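Local coordinates for thioredoxin-like protein (Parabacteroides distasonis, PDB 4FO5), which is a thioredoxin-like protein of the AhpC/TSA family that probably acts as an oxidoreductase, at residues L54-E57 and V58-F61. Sequence-based numbering, arbitrary orientation.
Sequences LANE and VNKF
The backbone N of V58 donates to the carbonyl O of L54 (3.0 Å) and that of N59 to the O of A55 (3.3 Å). After this the helical pattern tightens: K60 N turns to E57 O at 3.1 Å, meeting it from well above the carbonyl plane, and a type I beta turn runs from V58 to F61. Across this change of path E57 and K60 form a salt bridge, NZ lying 2.8 Å from OE2 and 35° out of the carboxylate plane. The lysine reaches back as an extended chain, whereas the glutamate, with CG anti to its own N (chi1 -157°), bends at chi2, which turns the face of its carboxylate to the ammonium; K60 NZ is also 3.1 Å from E57 OE1. OE2 also hydrogen-bonds T137 OG1, which ties the helix end to helix 133-140. In this thioredoxin-like fold, helix 45-58 links the parallel neighbours 34-40 and 66-72 in a beta-alpha-beta crossover, and the turn starts the return to the second strand. V58 faces inward, its CG2 3.4 Å from L54 O, and packs with L54 on L36 and M68. The ring of F61 presents its CD2 edge to E57 O at 3.7 Å, near the ring plane, and touches I66 and L140.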
loop_
_atom_site.group_PDB
_atom_site.type_symbol
_atom_site.label_atom_id
_atom_site.label_comp_id
_atom_site.label_asym_id
_atom_site.label_seq_id
_atom_site.Cartn_x
_atom_site.Cartn_y
_atom_site.Cartn_z
ATOM N N LEU A 54 -1.875 -9.921 -1.496
ATOM C CA LEU A 54 -2.336 -8.723 -2.220
ATOM C C LEU A 54 -1.567 -8.516 -3.542
ATOM O O LEU A 54 -2.208 -8.314 -4.572
ATOM C CB LEU A 54 -2.231 -7.457 -1.350
ATOM C CG LEU A 54 -3.194 -7.388 -0.147
ATOM C CD1 LEU A 54 -2.734 -6.327 0.843
ATOM C CD2 LEU A 54 -4.646 -7.158 -0.585
ATOM N N ALA A 55 -0.215 -8.576 -3.524
ATOM C CA ALA A 55 0.595 -8.395 -4.747
ATOM C C ALA A 55 0.193 -9.411 -5.826
ATOM O O ALA A 55 0.048 -9.021 -6.983
ATOM C CB ALA A 55 2.080 -8.498 -4.438
ATOM N N ASN A 56 -0.054 -10.690 -5.450
ATOM C CA ASN A 56 -0.451 -11.674 -6.455
ATOM C C ASN A 56 -1.893 -11.405 -6.952
ATOM O O ASN A 56 -2.172 -11.664 -8.119
ATOM C CB ASN A 56 -0.246 -13.102 -5.952
ATOM C CG ASN A 56 1.228 -13.462 -5.964
ATOM O OD1 ASN A 56 1.803 -13.821 -6.998
ATOM N ND2 ASN A 56 1.904 -13.245 -4.859
ATOM N N GLU A 57 -2.774 -10.831 -6.124
ATOM C CA GLU A 57 -4.117 -10.493 -6.576
ATOM C C GLU A 57 -4.091 -9.350 -7.605
ATOM O O GLU A 57 -4.862 -9.384 -8.551
ATOM C CB GLU A 57 -4.994 -10.098 -5.385
ATOM C CG GLU A 57 -6.478 -10.265 -5.645
ATOM C CD GLU A 57 -6.986 -11.693 -5.779
ATOM O OE1 GLU A 57 -6.293 -12.646 -5.347
ATOM O OE2 GLU A 57 -8.070 -11.860 -6.378
ATOM N N VAL A 58 -3.217 -8.343 -7.399
ATOM C CA VAL A 58 -3.072 -7.160 -8.262
ATOM C C VAL A 58 -2.575 -7.596 -9.633
ATOM O O VAL A 58 -3.029 -7.039 -10.632
ATOM C CB VAL A 58 -2.188 -6.045 -7.628
ATOM C CG1 VAL A 58 -1.912 -4.901 -8.613
ATOM C CG2 VAL A 58 -2.839 -5.491 -6.368
ATOM N N ASN A 59 -1.736 -8.661 -9.693
ATOM C CA ASN A 59 -1.222 -9.228 -10.949
ATOM C C ASN A 59 -2.347 -9.759 -11.857
ATOM O O ASN A 59 -2.094 -9.980 -13.044
ATOM C CB ASN A 59 -0.175 -10.340 -10.693
ATOM C CG ASN A 59 1.200 -9.814 -10.326
ATOM O OD1 ASN A 59 1.631 -8.735 -10.756
ATOM N ND2 ASN A 59 1.934 -10.574 -9.530
ATOM N N LYS A 60 -3.572 -9.966 -11.318
ATOM C CA LYS A 60 -4.720 -10.437 -12.123
ATOM C C LYS A 60 -5.292 -9.295 -12.974
ATOM O O LYS A 60 -6.019 -9.563 -13.926
ATOM C CB LYS A 60 -5.849 -11.020 -11.239
ATOM C CG LYS A 60 -5.510 -12.312 -10.510
ATOM C CD LYS A 60 -6.691 -12.761 -9.657
ATOM C CE LYS A 60 -6.292 -13.787 -8.629
ATOM N NZ LYS A 60 -7.446 -14.211 -7.792
ATOM N N PHE A 61 -4.993 -8.033 -12.605
ATOM C CA PHE A 61 -5.475 -6.826 -13.291
ATOM C C PHE A 61 -4.356 -6.085 -14.042
ATOM O O PHE A 61 -3.176 -6.236 -13.724
ATOM C CB PHE A 61 -6.130 -5.869 -12.267
ATOM C CG PHE A 61 -7.343 -6.443 -11.574
ATOM C CD1 PHE A 61 -8.611 -6.299 -12.123
ATOM C CD2 PHE A 61 -7.215 -7.150 -10.384
ATOM C CE1 PHE A 61 -9.727 -6.874 -11.507
ATOM C CE2 PHE A 61 -8.333 -7.716 -9.763
ATOM C CZ PHE A 61 -9.579 -7.579 -10.332
#